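Local coordinates for flagellar hook protein FlgE (Caulobacter crescentus CB15, PDB 5AY6) that builds the flagellar hook, the curved segment thought to act as a universal joint between motor and filament, here represented by a fragment of its outer domains, at residues A[154-159]-A[202-207]; A[46-51]-A[112-117]. One frame throughout, in Å; residues are numbered along the deposited sequence.

Two small contacts, one in each lobe of the fragment, illustrate how loops are laid against a helix or a strand without a hydrogen bond between the joined segments. Contact 1 is a surface contact in which a proline-bearing turn meets the end of a short helix; contact 2 is partly buried and sets an isoleucine against two aromatic residues of a sheet. They share no secondary-structure element: their centres lie about 41 Å apart on opposite sides of the chain's centre, their nearest atoms about 21 Å. The chemistry follows the setting, with a proline carbon resting on helix backbone and side-chain roots at the surface and methyl groups facing a polar, carboxylate-flanked aromatic pair in contact 2.

Contact 1. Residues A[154-159]-A[202-207]; sequences DYAKDN and AKPGDL
A bond of 2.8 Å from D206 N to K203 O closes the turn that presents P204 to A156 and K157. The turn is type II, with P204 and G205 at its two central positions. The proline ring projects from it toward the last turn of helix 152-157, and CG does the touching. This single carbon lies 4.0 Å from K157 CA and 4.1 Å from A156 O, so it meets the helix largely through its backbone. Two side-chain carbons complete the seat: K157 CB is 4.3 Å from P204 CG, and A156 CB is 4.4 Å from the same P204 CG. Distances of this order are ordinary van der Waals contacts.

K157 contributes only the root of its long side chain. Its CB is set beside the proline by the backbone; a chi1 of 168°, with CG anti to the backbone N, then sends the rest of the chain outward from the helix. On the helix side, D158 N bonds to D154 O at 2.9 Å, closing the final turn just where the backbone departs from helical geometry. The carboxylate of D154 ties this helix at both oxygens: OD2 takes the backbone N of S151, and OD1 takes the side-chain amide of N212, so a second link reaches the loop that P204 belongs to. The arrangement joins a short surface helix to the connection between strands 195-202 and 214-222 of the FlaE D2 sheet, through a classic Pro-Gly type II beta turn.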
# COMPACT_ATOMS: atom_id res chain seq x y z
N ASP A 154 8.84 7.75 3.06
CA ASP A 154 10.12 7.92 2.37
C ASP A 154 10.09 9.20 1.54
O ASP A 154 11.07 9.94 1.47
CB ASP A 154 10.43 6.72 1.46
CG ASP A 154 10.76 5.46 2.23
OD1 ASP A 154 11.37 5.57 3.32
OD2 ASP A 154 10.40 4.36 1.75
N TYR A 155 8.94 9.45 0.92
CA TYR A 155 8.75 10.62 0.08
C TYR A 155 8.81 11.91 0.89
O TYR A 155 9.41 12.90 0.47
CB TYR A 155 7.41 10.51 -0.66
CG TYR A 155 7.02 11.77 -1.39
CD1 TYR A 155 7.57 12.08 -2.63
CD2 TYR A 155 6.08 12.65 -0.85
CE1 TYR A 155 7.21 13.23 -3.30
CE2 TYR A 155 5.72 13.80 -1.51
CZ TYR A 155 6.29 14.09 -2.74
OH TYR A 155 5.93 15.23 -3.41
N ALA A 156 8.18 11.90 2.07
CA ALA A 156 8.20 13.06 2.95
C ALA A 156 9.62 13.42 3.36
O ALA A 156 9.97 14.59 3.51
CB ALA A 156 7.33 12.81 4.18
N LYS A 157 10.46 12.40 3.54
CA LYS A 157 11.85 12.64 3.91
C LYS A 157 12.67 13.12 2.71
O LYS A 157 13.45 14.06 2.83
CB LYS A 157 12.47 11.37 4.49
CG LYS A 157 13.97 11.46 4.62
CD LYS A 157 14.52 10.54 5.67
CE LYS A 157 16.00 10.81 5.85
NZ LYS A 157 16.24 12.26 6.11
N ASP A 158 12.48 12.47 1.56
CA ASP A 158 13.16 12.84 0.32
C ASP A 158 12.18 12.75 -0.84
O ASP A 158 11.75 11.66 -1.20
CB ASP A 158 14.37 11.93 0.08
CG ASP A 158 15.24 12.38 -1.09
OD1 ASP A 158 14.74 13.06 -2.01
OD2 ASP A 158 16.44 12.04 -1.09
N ASN A 159 11.83 13.90 -1.42
CA ASN A 159 10.80 13.96 -2.46
C ASN A 159 11.16 13.24 -3.75
O ASN A 159 10.33 13.09 -4.64
CB ASN A 159 10.46 15.42 -2.77
CG ASN A 159 9.46 16.00 -1.80
OD1 ASN A 159 9.16 15.41 -0.75
ND2 ASN A 159 8.92 17.17 -2.14
N ALA A 202 4.96 10.76 11.72
CA ALA A 202 5.41 12.00 12.34
C ALA A 202 6.34 12.70 11.37
O ALA A 202 6.70 12.13 10.34
CB ALA A 202 6.10 11.72 13.66
N LYS A 203 6.73 13.92 11.70
CA LYS A 203 7.72 14.64 10.89
C LYS A 203 9.03 13.86 10.89
O LYS A 203 9.45 13.36 11.94
CB LYS A 203 7.92 16.06 11.44
CG LYS A 203 9.01 16.86 10.73
CD LYS A 203 8.94 18.34 11.08
CE LYS A 203 10.03 19.13 10.36
NZ LYS A 203 9.79 20.60 10.43
N PRO A 204 9.66 13.71 9.72
CA PRO A 204 10.94 13.00 9.67
C PRO A 204 11.92 13.58 10.68
O PRO A 204 12.09 14.80 10.73
CB PRO A 204 11.41 13.22 8.23
CG PRO A 204 10.14 13.40 7.45
CD PRO A 204 9.23 14.16 8.38
N GLY A 205 12.52 12.73 11.50
CA GLY A 205 13.41 13.20 12.55
C GLY A 205 12.75 13.42 13.90
O GLY A 205 13.44 13.53 14.91
N ASP A 206 11.42 13.49 13.93
CA ASP A 206 10.70 13.63 15.21
C ASP A 206 10.67 12.32 15.99
O ASP A 206 10.35 12.32 17.18
CB ASP A 206 9.27 14.12 14.98
CG ASP A 206 9.15 15.63 15.05
OD1 ASP A 206 10.16 16.33 14.81
OD2 ASP A 206 8.04 16.13 15.35
N LEU A 207 10.99 11.22 15.33
CA LEU A 207 11.08 9.92 15.99
C LEU A 207 12.53 9.46 16.10
O LEU A 207 13.32 9.64 15.18
CB LEU A 207 10.28 8.86 15.23
CG LEU A 207 8.79 9.10 14.96
CD1 LEU A 207 8.19 7.88 14.27
CD2 LEU A 207 8.05 9.41 16.25

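Contact 2. Residues A[46-51]-A[112-117]; sequences HNYDVV and TRINAA
Van der Waals contact accounts for the whole of the direct meeting between I114 and the pair H46 and Y48. CD1 of I114 is the leading atom, 3.5 Å from Y48 OH and 3.9 Å from H46 NE2. The second branch joins in, with I114 CG2 at 3.8 Å from Y48 OH, so the phenol oxygen faces both methyl groups. I114 crosses Y48 at about a right angle but approaches H46 from the opposite direction. Its CG1 sits between the backbone N and the carbonyl carbon (chi1 60°), and the extended chi2 of 179° carries CD1 out to H46 NE2 and Y48 OH.

Aromatic packing within strand 45-53 prepares this surface. H46 and Y48, two residues apart, lean on each other: Y48 OH stands 3.2 Å above the plane of the H46 imidazole, over its centre, while H46 CB lies over the tyrosine ring, displaced toward its rim. V121 touches both Y48 and I114, and I71 from strand 64-73 also packs on Y48.

Polar bonds hold the histidine from outside the two segments. H46 NE2 is hydrogen-bonded to D40 OD2, and H46 ND1 to E73 OE2, which fixes the rotation of the imidazole.

Strand 45-53 of the five-stranded antiparallel sheet in the FlgE third domain is thus met by I114, the first residue after strand 111-113, through side chains alone. Carboxylates at both ring nitrogens would be expected to stabilise a protonated H46. The methyl groups of I114 lie against this polar pair by van der Waals contact, without bonding to it.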
# COMPACT_ATOMS: atom_id res chain seq x y z
N HIS A 46 -3.16 -11.87 -29.78
CA HIS A 46 -3.75 -10.77 -29.02
C HIS A 46 -2.76 -9.64 -28.79
O HIS A 46 -1.55 -9.82 -28.88
CB HIS A 46 -4.24 -11.26 -27.65
CG HIS A 46 -5.01 -12.54 -27.69
ND1 HIS A 46 -6.38 -12.59 -27.58
CD2 HIS A 46 -4.59 -13.83 -27.81
CE1 HIS A 46 -6.78 -13.85 -27.63
NE2 HIS A 46 -5.72 -14.61 -27.77
N ASN A 47 -3.30 -8.46 -28.50
CA ASN A 47 -2.52 -7.39 -27.90
C ASN A 47 -3.00 -7.22 -26.46
O ASN A 47 -4.20 -7.10 -26.21
CB ASN A 47 -2.66 -6.08 -28.67
CG ASN A 47 -2.14 -6.18 -30.09
OD1 ASN A 47 -1.26 -6.98 -30.40
ND2 ASN A 47 -2.69 -5.35 -30.98
N TYR A 48 -2.06 -7.23 -25.52
CA TYR A 48 -2.41 -7.18 -24.11
C TYR A 48 -1.79 -5.99 -23.40
O TYR A 48 -0.68 -5.57 -23.72
CB TYR A 48 -1.98 -8.46 -23.39
CG TYR A 48 -2.79 -9.69 -23.69
CD1 TYR A 48 -4.15 -9.74 -23.39
CD2 TYR A 48 -2.20 -10.82 -24.25
CE1 TYR A 48 -4.89 -10.87 -23.65
CE2 TYR A 48 -2.94 -11.95 -24.52
CZ TYR A 48 -4.29 -11.97 -24.21
OH TYR A 48 -5.03 -13.10 -24.47
N ASP A 49 -2.50 -5.46 -22.41
CA ASP A 49 -1.90 -4.56 -21.44
C ASP A 49 -1.55 -5.36 -20.21
O ASP A 49 -2.32 -6.22 -19.77
CB ASP A 49 -2.85 -3.40 -21.09
CG ASP A 49 -2.84 -2.30 -22.14
OD1 ASP A 49 -1.80 -2.13 -22.82
OD2 ASP A 49 -3.86 -1.60 -22.27
N VAL A 50 -0.37 -5.11 -19.65
CA VAL A 50 0.04 -5.79 -18.43
C VAL A 50 0.20 -4.76 -17.32
O VAL A 50 0.97 -3.81 -17.44
CB VAL A 50 1.35 -6.56 -18.63
CG1 VAL A 50 1.69 -7.37 -17.37
CG2 VAL A 50 1.25 -7.47 -19.84
N VAL A 51 -0.54 -4.96 -16.24
CA VAL A 51 -0.52 -4.01 -15.14
C VAL A 51 -0.07 -4.70 -13.86
O VAL A 51 -0.77 -5.57 -13.33
CB VAL A 51 -1.90 -3.36 -14.91
CG1 VAL A 51 -1.83 -2.31 -13.81
CG2 VAL A 51 -2.44 -2.76 -16.20
N THR A 112 -0.82 -18.66 -18.13
CA THR A 112 -2.09 -18.36 -17.49
C THR A 112 -3.22 -18.72 -18.45
O THR A 112 -3.07 -18.59 -19.67
CB THR A 112 -2.24 -16.88 -17.08
OG1 THR A 112 -3.49 -16.69 -16.41
CG2 THR A 112 -2.19 -15.96 -18.30
N ARG A 113 -4.34 -19.19 -17.91
CA ARG A 113 -5.54 -19.35 -18.72
C ARG A 113 -6.07 -17.96 -19.06
O ARG A 113 -5.88 -17.02 -18.28
CB ARG A 113 -6.60 -20.17 -17.98
CG ARG A 113 -6.21 -21.62 -17.73
CD ARG A 113 -7.37 -22.45 -17.19
NE ARG A 113 -7.69 -22.15 -15.79
CZ ARG A 113 -8.60 -22.80 -15.07
NH1 ARG A 113 -9.27 -23.80 -15.61
NH2 ARG A 113 -8.82 -22.46 -13.81
N ILE A 114 -6.71 -17.82 -20.22
CA ILE A 114 -7.33 -16.55 -20.58
C ILE A 114 -8.84 -16.70 -20.77
O ILE A 114 -9.54 -15.72 -21.00
CB ILE A 114 -6.71 -15.95 -21.87
CG1 ILE A 114 -6.89 -16.91 -23.05
CG2 ILE A 114 -5.24 -15.63 -21.65
CD1 ILE A 114 -6.32 -16.38 -24.35
N ASN A 115 -9.33 -17.93 -20.68
CA ASN A 115 -10.77 -18.18 -20.65
C ASN A 115 -11.09 -19.50 -19.94
O ASN A 115 -10.19 -20.30 -19.67
CB ASN A 115 -11.36 -18.17 -22.07
CG ASN A 115 -10.75 -19.22 -22.98
OD1 ASN A 115 -10.53 -20.36 -22.58
ND2 ASN A 115 -10.48 -18.83 -24.22
N ALA A 116 -12.36 -19.72 -19.63
CA ALA A 116 -12.77 -20.91 -18.88
C ALA A 116 -12.58 -22.18 -19.71
O ALA A 116 -12.48 -23.28 -19.17
CB ALA A 116 -14.22 -20.78 -18.43
N ALA A 117 -12.54 -22.02 -21.03
CA ALA A 117 -12.34 -23.15 -21.93
C ALA A 117 -10.93 -23.72 -21.76
O ALA A 117 -10.67 -24.87 -22.12
CB ALA A 117 -12.58 -22.73 -23.36